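Local coordinates for beta-Ala-His dipeptidase (Homo sapiens, PDB 3DLJ), which hydrolyses Xaa-His dipeptides, most actively carnosine and anserine, as a secreted homodimeric metallopeptidase of the M20 family that binds two zinc ions per subunit, at residues 73-78 / 185-190; 227-232 / 255-260. One frame throughout, in Å; residues are numbered along the deposited sequence.

Contact 1 (73-78 / 185-190); sequences VDMGPQ and EELVEK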
loop_
_atom_site.group_PDB
_atom_site.type_symbol
_atom_site.label_atom_id
_atom_site.label_comp_id
_atom_site.label_asym_id
_atom_site.label_seq_id
_atom_site.Cartn_x
_atom_site.Cartn_y
_atom_site.Cartn_z
ATOM N N VAL A 73 -16.568 -12.684 8.852
ATOM C CA VAL A 73 -16.105 -12.986 10.206
ATOM C C VAL A 73 -16.181 -11.757 11.119
ATOM O O VAL A 73 -15.558 -10.724 10.840
ATOM C CB VAL A 73 -14.626 -13.472 10.170
ATOM C CG1 VAL A 73 -14.103 -13.768 11.577
ATOM C CG2 VAL A 73 -14.473 -14.677 9.243
ATOM N N ASP A 74 -16.923 -11.881 12.218
ATOM C CA ASP A 74 -17.022 -10.816 13.207
ATOM C C ASP A 74 -15.643 -10.573 13.847
ATOM O O ASP A 74 -15.002 -11.507 14.343
ATOM C CB ASP A 74 -18.096 -11.160 14.254
ATOM N N MET A 75 -15.173 -9.329 13.801
ATOM C CA MET A 75 -13.817 -9.007 14.247
ATOM C C MET A 75 -13.732 -8.326 15.632
ATOM O O MET A 75 -12.635 -8.179 16.187
ATOM C CB MET A 75 -13.094 -8.152 13.196
ATOM C CG MET A 75 -13.018 -8.774 11.797
ATOM S SD MET A 75 -12.186 -10.370 11.782
ATOM C CE MET A 75 -10.461 -9.869 11.829
ATOM N N GLY A 76 -14.880 -7.916 16.176
ATOM C CA GLY A 76 -14.933 -7.264 17.489
ATOM C C GLY A 76 -14.440 -5.821 17.479
ATOM O O GLY A 76 -14.241 -5.257 16.412
ATOM N N PRO A 77 -14.250 -5.212 18.678
ATOM C CA PRO A 77 -13.893 -3.790 18.846
ATOM C C PRO A 77 -12.452 -3.382 18.517
ATOM O O PRO A 77 -11.511 -4.171 18.660
ATOM C CB PRO A 77 -14.178 -3.519 20.337
ATOM C CG PRO A 77 -14.920 -4.744 20.838
ATOM C CD PRO A 77 -14.446 -5.871 19.981
ATOM N N GLN A 78 -12.315 -2.137 18.073
ATOM C CA GLN A 78 -11.039 -1.499 17.884
ATOM C C GLN A 78 -10.858 -0.524 19.050
ATOM O O GLN A 78 -11.561 0.491 19.134
ATOM C CB GLN A 78 -11.036 -0.736 16.556
ATOM C CG GLN A 78 -9.757 0.019 16.235
ATOM C CD GLN A 78 -9.931 1.010 15.089
ATOM O OE1 GLN A 78 -11.047 1.292 14.663
ATOM N NE2 GLN A 78 -8.826 1.539 14.590
ATOM N N GLU A 185 -4.070 -10.429 11.812
ATOM C CA GLU A 185 -3.029 -11.414 12.166
ATOM C C GLU A 185 -3.510 -12.564 13.077
ATOM O O GLU A 185 -3.169 -13.721 12.843
ATOM C CB GLU A 185 -1.810 -10.697 12.757
ATOM C CG GLU A 185 -0.565 -11.558 12.905
ATOM C CD GLU A 185 0.596 -10.792 13.547
ATOM O OE1 GLU A 185 0.962 -9.706 13.031
ATOM O OE2 GLU A 185 1.140 -11.270 14.567
ATOM N N GLU A 186 -4.311 -12.244 14.093
ATOM C CA GLU A 186 -4.919 -13.260 14.963
ATOM C C GLU A 186 -5.919 -14.169 14.242
ATOM O O GLU A 186 -6.001 -15.370 14.537
ATOM C CB GLU A 186 -5.583 -12.617 16.194
ATOM N N LEU A 187 -6.683 -13.598 13.309
ATOM C CA LEU A 187 -7.601 -14.387 12.493
ATOM C C LEU A 187 -6.831 -15.291 11.549
ATOM O O LEU A 187 -7.190 -16.458 11.379
ATOM C CB LEU A 187 -8.574 -13.500 11.691
ATOM C CG LEU A 187 -9.576 -14.236 10.774
ATOM C CD1 LEU A 187 -10.581 -15.084 11.589
ATOM C CD2 LEU A 187 -10.299 -13.279 9.839
ATOM N N VAL A 188 -5.784 -14.738 10.932
ATOM C CA VAL A 188 -4.916 -15.498 10.025
ATOM C C VAL A 188 -4.307 -16.676 10.775
ATOM O O VAL A 188 -4.439 -17.826 10.345
ATOM C CB VAL A 188 -3.809 -14.604 9.387
ATOM C CG1 VAL A 188 -2.674 -15.450 8.840
ATOM C CG2 VAL A 188 -4.407 -13.741 8.278
ATOM N N GLU A 189 -3.656 -16.369 11.900
ATOM C CA GLU A 189 -3.112 -17.358 12.834
ATOM C C GLU A 189 -4.126 -18.456 13.180
ATOM O O GLU A 189 -3.835 -19.642 13.010
ATOM C CB GLU A 189 -2.602 -16.641 14.095
ATOM C CG GLU A 189 -2.170 -17.555 15.236
ATOM C CD GLU A 189 -0.903 -18.342 14.922
ATOM O OE1 GLU A 189 0.111 -17.730 14.494
ATOM O OE2 GLU A 189 -0.933 -19.581 15.117
ATOM N N LYS A 190 -5.320 -18.057 13.634
ATOM C CA LYS A 190 -6.437 -18.996 13.884
ATOM C C LYS A 190 -6.789 -19.874 12.680
ATOM O O LYS A 190 -7.197 -21.037 12.859
ATOM C CB LYS A 190 -7.686 -18.250 14.400
ATOM C CG LYS A 190 -9.024 -18.932 14.116
ATOM C CD LYS A 190 -10.131 -18.473 15.062
#
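L187 is the helix's sole contribution here, and its two methyl branches are shared out between V73 and M75. Starting at the root of the side chain, CB of L187 already has a neighbour, since M75 CE comes within 4.1 Å of it. CB points at the 73-78 segment and, with CG anti to the backbone N (chi1 179°), the fork opens between V73 and M75. One prong, L187 CD1, meets V73 CG1 tip to tip at 3.8 Å. The other, L187 CD2, lies 4.0 Å from M75 CE, with M75 SD at a similar distance. Here the side chains cross at about a right angle. M75 manages this by folding back: its chain bends at both chi2 (-59°) and chi3 (-79°), which brings the sulfur and terminal methyl to the leucine. A flexible methionine thus suits the turn after the strand, whereas the compact valine suits the strand end, where its CB is directed at the helix. The contact is wholly apolar. V73 ends strand 69-73, one of the two outermost strands of the six-stranded mixed sheet, and pairs through its backbone with V91 of strand 91-96. V91 also touches both M75 and L187, so helix 184-191 rests against this sheet margin, while E185 and V188 of the helix reach helix 430-438.

Contact 2 (227-232 / 255-260); sequences FMVEVK and VALLGS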
loop_
_atom_site.group_PDB
_atom_site.type_symbol
_atom_site.label_atom_id
_atom_site.label_comp_id
_atom_site.label_asym_id
_atom_site.label_seq_id
_atom_site.Cartn_x
_atom_site.Cartn_y
_atom_site.Cartn_z
ATOM N N PHE A 227 8.275 7.180 13.269
ATOM C CA PHE A 227 8.612 7.865 14.511
ATOM C C PHE A 227 7.688 9.051 14.773
ATOM O O PHE A 227 7.268 9.749 13.858
ATOM C CB PHE A 227 10.085 8.315 14.519
ATOM C CG PHE A 227 11.069 7.170 14.573
ATOM C CD1 PHE A 227 11.500 6.546 13.405
ATOM C CD2 PHE A 227 11.551 6.712 15.789
ATOM C CE1 PHE A 227 12.380 5.482 13.452
ATOM C CE2 PHE A 227 12.448 5.641 15.840
ATOM C CZ PHE A 227 12.855 5.026 14.665
ATOM N N MET A 228 7.337 9.222 16.033
ATOM C CA MET A 228 6.647 10.388 16.506
ATOM C C MET A 228 7.560 11.035 17.517
ATOM O O MET A 228 8.076 10.359 18.397
ATOM C CB MET A 228 5.335 9.970 17.159
ATOM C CG MET A 228 4.367 9.323 16.144
ATOM S SD MET A 228 2.721 9.241 16.871
ATOM C CE MET A 228 1.852 8.533 15.498
ATOM N N VAL A 229 7.775 12.342 17.387
ATOM C CA VAL A 229 8.625 13.077 18.311
ATOM C C VAL A 229 7.813 14.188 18.953
ATOM O O VAL A 229 7.567 15.219 18.328
ATOM C CB VAL A 229 9.862 13.702 17.598
ATOM C CG1 VAL A 229 10.815 14.413 18.607
ATOM C CG2 VAL A 229 10.614 12.668 16.785
ATOM N N GLU A 230 7.416 13.976 20.206
ATOM C CA GLU A 230 6.670 14.961 20.965
ATOM C C GLU A 230 7.590 15.906 21.743
ATOM O O GLU A 230 8.477 15.470 22.476
ATOM C CB GLU A 230 5.663 14.271 21.887
ATOM C CG GLU A 230 4.659 15.224 22.558
ATOM C CD GLU A 230 3.861 14.550 23.695
ATOM O OE1 GLU A 230 4.450 14.176 24.719
ATOM O OE2 GLU A 230 2.634 14.401 23.562
ATOM N N VAL A 231 7.401 17.206 21.540
ATOM C CA VAL A 231 8.017 18.198 22.402
ATOM C C VAL A 231 6.904 18.972 23.125
ATOM O O VAL A 231 6.027 19.553 22.496
ATOM C CB VAL A 231 9.000 19.167 21.646
ATOM C CG1 VAL A 231 9.735 20.032 22.645
ATOM C CG2 VAL A 231 10.009 18.408 20.793
ATOM N N LYS A 232 6.953 18.980 24.452
ATOM C CA LYS A 232 5.875 19.539 25.268
ATOM C C LYS A 232 6.390 20.540 26.292
ATOM O O LYS A 232 7.299 20.240 27.060
ATOM C CB LYS A 232 5.102 18.423 25.972
ATOM C CG LYS A 232 4.047 18.964 26.917
ATOM C CD LYS A 232 3.257 17.911 27.643
ATOM C CE LYS A 232 2.658 18.520 28.931
ATOM N NZ LYS A 232 1.403 17.834 29.344
ATOM N N VAL A 255 11.620 21.647 15.282
ATOM C CA VAL A 255 12.234 21.983 14.015
ATOM C C VAL A 255 13.748 21.679 13.981
ATOM O O VAL A 255 14.290 21.239 12.950
ATOM C CB VAL A 255 11.919 23.467 13.610
ATOM C CG1 VAL A 255 12.823 23.925 12.503
ATOM C CG2 VAL A 255 10.438 23.603 13.214
ATOM N N ALA A 256 14.423 21.909 15.101
ATOM C CA ALA A 256 15.824 21.546 15.222
ATOM C C ALA A 256 16.005 20.015 15.252
ATOM O O ALA A 256 16.942 19.490 14.667
ATOM C CB ALA A 256 16.438 22.190 16.455
ATOM N N LEU A 257 15.118 19.305 15.949
ATOM C CA LEU A 257 15.123 17.836 15.939
ATOM C C LEU A 257 14.898 17.255 14.558
ATOM O O LEU A 257 15.663 16.420 14.109
ATOM C CB LEU A 257 14.075 17.280 16.913
ATOM C CG LEU A 257 14.448 17.513 18.381
ATOM C CD1 LEU A 257 13.248 17.289 19.258
ATOM C CD2 LEU A 257 15.619 16.610 18.786
ATOM N N LEU A 258 13.847 17.699 13.891
ATOM C CA LEU A 258 13.546 17.269 12.523
ATOM C C LEU A 258 14.631 17.644 11.513
ATOM O O LEU A 258 14.910 16.878 10.585
ATOM C CB LEU A 258 12.198 17.861 12.080
ATOM C CG LEU A 258 10.940 17.434 12.853
ATOM C CD1 LEU A 258 9.693 18.155 12.292
ATOM C CD2 LEU A 258 10.759 15.905 12.854
ATOM N N GLY A 259 15.236 18.820 11.688
ATOM C CA GLY A 259 16.299 19.283 10.820
ATOM C C GLY A 259 17.638 18.590 10.986
ATOM O O GLY A 259 18.544 18.812 10.197
ATOM N N SER A 260 17.759 17.749 12.006
ATOM C CA SER A 260 18.995 17.037 12.323
ATOM C C SER A 260 19.076 15.626 11.691
ATOM O O SER A 260 20.051 14.918 11.887
ATOM C CB SER A 260 19.104 16.907 13.851
ATOM O OG SER A 260 18.286 15.822 14.311
#
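V229 and V231 meet L257 through methyl groups alone, so the flat groups lie beside this contact and not within it. One is the carbonyl of L257. S260 OG donates to L257 O at 2.7 Å, arriving at a C=O...donor angle of 137° and tilted 21° from the carbonyl plane. S260 N also bonds L257 O, at 3.3 Å, so the hydroxyl and the amide of one residue both give to this oxygen. A small hydroxyl residue suits this place, since its short side chain can turn back to the helix; the same OG is also hydrogen-bonded to H371 of helix 361-377. A second flat group is the ring of F227, which meets that of F351 on the adjacent strand, their planes about 15° apart.

The apolar contact itself centres on one methyl. L257 CD1 has two neighbours: V229 CG1 and V231 CG2 each lie 3.8 Å away. V231 meets the leucine tip to tip, whereas V229 runs obliquely across it. In V229 the touching branch is anti to the backbone N; in V231 it is the branch beside that N. Residues two apart on a strand share a face, which is why both valines look toward the helix, while the side chain of E230, between them, leaves the opposite face of the strand, and E230 OE2 forms a salt bridge with R346. Beta-branched residues suit such a strand, and a longer leucine spans the gap from the helix. L257 also touches V375 of helix 361-377 and M385 of strand 384-397. Helices packed on one face of a largely antiparallel sheet are characteristic of the dimerisation, or lid, domain of M20 peptidases, to which this contact probably belongs.

How the contacts relate
Both contacts set a leucine of a short helix against apolar side chains of a strand or the turn that follows it, yet they share no helix, strand or sheet; their centres stand 35 Å apart. Contact 2 is fully buried: its valines lie on a strand flanked on both sides, and this regular strand presents the two of them to one methyl. Contact 1 is only partly buried, at the margin of the other mixed sheet, where a strand gives way to a turn, and a bent methionine fills in beside the valine. Contact 1 lies nearer D112, a probable active-site residue whose side chain is about 11 Å from that of M75, whereas contact 2 is remote from the annotated sites.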